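PDB 4EVQ: putative ABC transporter subunit, substrate-binding component from Rhodopseudomonas palustris, which binds 4-hydroxybenzoate and probably delivers it and related benzoate derivatives to an ABC transporter. Local coordinates for residues Tyr161-Gly164 with Glu165-Ser169; Thr89-Ser92 with Gly93-Met96. One frame throughout, in Å; residues are numbered along the deposited sequence. Where two conformers were deposited one is given.

Interaction 1 of 2, residues Tyr161-Gly164 with Glu165-Ser169. With PHB (p-hydroxybenzoic acid), chain H.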
# COMPACT_ATOMS: atom_id res chain seq x y z
N TYR A 161 -4.36 -15.06 -1.47
CA TYR A 161 -3.51 -14.86 -0.32
C TYR A 161 -4.16 -13.77 0.53
O TYR A 161 -5.13 -13.16 0.11
CB TYR A 161 -2.04 -14.58 -0.68
CG TYR A 161 -1.69 -13.14 -1.02
CD1 TYR A 161 -1.99 -12.63 -2.25
CD2 TYR A 161 -1.00 -12.31 -0.13
CE1 TYR A 161 -1.63 -11.34 -2.60
CE2 TYR A 161 -0.65 -11.04 -0.47
CZ TYR A 161 -0.96 -10.55 -1.70
OH TYR A 161 -0.60 -9.28 -2.06
N ALA A 162 -3.55 -13.47 1.67
CA ALA A 162 -4.18 -12.61 2.69
C ALA A 162 -4.67 -11.29 2.16
O ALA A 162 -5.73 -10.84 2.53
CB ALA A 162 -3.25 -12.41 3.89
N ALA A 163 -3.88 -10.61 1.35
CA ALA A 163 -4.27 -9.29 0.95
C ALA A 163 -5.49 -9.32 0.07
O ALA A 163 -6.39 -8.48 0.22
CB ALA A 163 -3.14 -8.52 0.29
N GLY A 164 -5.51 -10.25 -0.87
CA GLY A 164 -6.68 -10.37 -1.73
C GLY A 164 -7.90 -10.76 -0.91
O GLY A 164 -8.98 -10.17 -1.06
N GLU A 165 -7.74 -11.70 0.01
CA GLU A 165 -8.86 -12.17 0.82
C GLU A 165 -9.40 -11.02 1.65
O GLU A 165 -10.62 -10.81 1.76
CB GLU A 165 -8.42 -13.35 1.69
CG GLU A 165 -8.01 -14.60 0.93
CD GLU A 165 -7.03 -15.56 1.69
OE1 GLU A 165 -6.58 -16.54 1.03
OE2 GLU A 165 -6.71 -15.32 2.88
N GLU A 166 -8.51 -10.22 2.24
CA GLU A 166 -8.98 -9.16 3.13
C GLU A 166 -9.59 -7.98 2.40
O GLU A 166 -10.50 -7.34 2.90
CB GLU A 166 -7.81 -8.68 3.99
CG GLU A 166 -7.43 -9.68 5.09
CD GLU A 166 -6.20 -9.29 5.92
OE1 GLU A 166 -5.66 -8.19 5.73
OE2 GLU A 166 -5.83 -10.08 6.80
N MSE A 167 -9.01 -7.61 1.25
CA MSE A 167 -9.61 -6.55 0.47
C MSE A 167 -10.95 -6.96 -0.13
O MSE A 167 -11.86 -6.12 -0.24
CB MSE A 167 -8.66 -6.08 -0.61
CG MSE A 167 -7.52 -5.25 -0.09
SE MSE A 167 -6.48 -4.36 -1.44
CE MSE A 167 -4.84 -5.22 -1.16
N VAL A 168 -11.11 -8.23 -0.49
CA VAL A 168 -12.42 -8.69 -0.96
C VAL A 168 -13.38 -8.72 0.22
O VAL A 168 -14.55 -8.35 0.09
CB VAL A 168 -12.29 -10.07 -1.65
CG1 VAL A 168 -13.63 -10.77 -1.74
CG2 VAL A 168 -11.70 -9.93 -3.04
N SER A 169 -12.93 -9.15 1.38
CA SER A 169 -13.81 -9.19 2.56
C SER A 169 -14.36 -7.81 2.92
O SER A 169 -15.54 -7.65 3.15
CB SER A 169 -13.07 -9.81 3.73
OG SER A 169 -13.87 -9.88 4.88
C1' PHB H . -0.29 -6.75 0.20
O1' PHB H . 0.07 -7.94 0.09
O2' PHB H . -0.63 -6.24 1.34
C1 PHB H . -0.34 -5.83 -0.95
C2 PHB H . 0.47 -6.09 -2.06
C3 PHB H . 0.41 -5.24 -3.16
C4 PHB H . -0.43 -4.17 -3.14
C5 PHB H . -1.21 -3.88 -2.04
C6 PHB H . -1.16 -4.72 -0.97
O4 PHB H . -0.49 -3.34 -4.20
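The N-cap and first turns of helix 162-177 make this contact, in the beta-alpha-beta unit of strand 153-159, the helix and strand 181-188. Y161 is the N-cap, and its carbonyl O takes the backbone N of E165 at 3.0 Å with an N-H...O angle of 168°. A162, A163 and G164 then give their carbonyls to E166, M167 and V168, the usual i to i+4 pattern. The side chain of E165 folds back beside the cap, its CG 3.3 Å from Y161 O. E166 turns elsewhere: its OE1 is held by N135 ND2 and D117 N.

The start of the helix is also one wall of the p-hydroxybenzoate pocket. The phenol of Y161 reaches the ligand end-on. Its OH donates to the carboxylate O1' at 2.6 Å, and O1' lies at the ring edge, in the ring plane. A chi1 of 83° places CG between the backbone N and carbonyl carbon. This turns one ring face to A163 N, which sits 3.6 Å above the plane near the rim. A163 CB packs 3.3 Å from O1'. Further along, selenomethionine M167 is bent at chi3, and its CE methyl lies 3.7 Å from ligand C6 and 4.0 Å from A163 CB.

Y29 is hydrogen-bonded to the same tyrosine hydroxyl, and the H91 ring stacks on the phenol. A phenylalanine here would probably leave O1' leaning on S92 N and the Y29 hydroxyl without this mate. The carboxylate meets a directed O-H at one oxygen, while the A163 methyl lies against the carboxylate and the M167 methyl against the ring at C6. The nearby helix N-terminus may further favour the anionic form of the ligand.

Interaction 2 of 2, residues Thr89-Ser92 with Gly93-Met96. With PHB (p-hydroxybenzoic acid), chain H.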
# COMPACT_ATOMS: atom_id res chain seq x y z
N THR A 89 7.01 -4.58 4.75
CA THR A 89 7.34 -4.91 3.39
C THR A 89 6.09 -4.72 2.51
O THR A 89 5.15 -4.01 2.93
CB THR A 89 7.89 -6.32 3.32
OG1 THR A 89 8.25 -6.64 1.95
CG2 THR A 89 6.90 -7.35 3.82
N VAL A 90 6.06 -5.32 1.33
CA VAL A 90 4.92 -5.25 0.41
C VAL A 90 3.85 -6.27 0.61
O VAL A 90 2.69 -5.93 0.74
CB VAL A 90 5.43 -5.29 -1.06
CG1 VAL A 90 4.30 -5.46 -2.07
CG2 VAL A 90 6.23 -4.02 -1.38
N HIS A 91 4.23 -7.54 0.63
CA HIS A 91 3.29 -8.67 0.68
C HIS A 91 2.80 -8.92 2.11
O HIS A 91 3.61 -9.03 3.02
CB HIS A 91 4.03 -9.89 0.11
CG HIS A 91 3.23 -11.15 -0.02
ND1 HIS A 91 2.84 -11.91 1.06
CD2 HIS A 91 2.87 -11.85 -1.12
CE1 HIS A 91 2.24 -13.01 0.63
NE2 HIS A 91 2.22 -12.99 -0.69
N SER A 92 1.50 -8.95 2.29
CA SER A 92 0.92 -9.06 3.62
C SER A 92 1.31 -10.30 4.38
O SER A 92 1.41 -10.25 5.59
CB SER A 92 -0.61 -9.02 3.55
OG SER A 92 -1.12 -7.72 3.44
N GLY A 93 1.49 -11.42 3.70
CA GLY A 93 1.91 -12.62 4.39
C GLY A 93 3.34 -12.50 4.93
O GLY A 93 3.60 -12.92 6.07
N VAL A 94 4.26 -11.94 4.15
CA VAL A 94 5.61 -11.68 4.68
C VAL A 94 5.54 -10.69 5.82
O VAL A 94 6.18 -10.88 6.86
CB VAL A 94 6.53 -11.13 3.57
CG1 VAL A 94 7.95 -10.80 4.07
CG2 VAL A 94 6.58 -12.07 2.40
N ALA A 95 4.79 -9.61 5.63
CA ALA A 95 4.73 -8.56 6.64
C ALA A 95 4.19 -9.02 7.96
O ALA A 95 4.70 -8.58 9.02
CB ALA A 95 3.92 -7.40 6.14
N MSE A 96 3.21 -9.90 7.98
CA MSE A 96 2.67 -10.32 9.27
C MSE A 96 3.70 -11.16 10.04
O MSE A 96 3.80 -11.09 11.28
CB MSE A 96 1.32 -11.02 9.12
CG MSE A 96 1.35 -12.32 8.44
SE MSE A 96 -0.47 -13.03 8.35
CE MSE A 96 -1.27 -11.81 7.09
C1' PHB H . -0.29 -6.75 0.20
O1' PHB H . 0.07 -7.94 0.09
O2' PHB H . -0.63 -6.24 1.34
C1 PHB H . -0.34 -5.83 -0.95
C2 PHB H . 0.47 -6.09 -2.06
C3 PHB H . 0.41 -5.24 -3.16
C4 PHB H . -0.43 -4.17 -3.14
C5 PHB H . -1.21 -3.88 -2.04
C6 PHB H . -1.16 -4.72 -0.97
O4 PHB H . -0.49 -3.34 -4.20
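T89 lays its CG2 methyl against V94 CG1, 3.6 Å away, the two side chains crossing at about a right angle. The same methyl reaches A95 CB. This is the N-terminal cap of helix 92-105, where the loop after strand 85-88 turns into the helix. T89 OG1 is hydrogen-bonded to D63 OD2.

H91 is the N-cap residue. Its CG is anti to the backbone N (chi1 -177°), which brings ND1 back over the first turn as an acceptor. ND1 takes weak bonds from G93 N at 3.0 Å and V94 N at 3.4 Å. V94 N lies near the ring plane, at the edge. The H91 carbonyl is used as well: A95 N donates to it at 2.9 Å. A CB on G93 would come too close to H91 CE1, consistent with glycine at this position. F190 meets this ring edge-to-face.

One turn on, M96 N bonds to S92 O, and in one of two conformers the selenomethionine chain curls back until its CE is 3.4 Å from that oxygen. V90 offers CG1 to the ring of p-hydroxybenzoate. S92 opens the helix and grips the ligand twice: its backbone N donates to O1' at 2.8 Å, and its OG is hydrogen-bonded to O2' at 2.6 Å.

Both interactions are helix starts that face the same p-hydroxybenzoate, one from each of the two larger sheet regions of this periplasmic binding fold. Interaction 2 is buried; interaction 1 is partly buried, with E165 exposed. Their N-caps differ. Both N-cap carbonyls accept an amide from the first turn, but in 89-96 the histidine side chain accepts as well, weakly. The ligand is met by a phenol in one and by an amide and a serine hydroxyl in the other. The two helix starts also touch: Y161 CD2 lies 3.3 Å from H91 NE2, and A163 CB 3.8 Å from S92 OG.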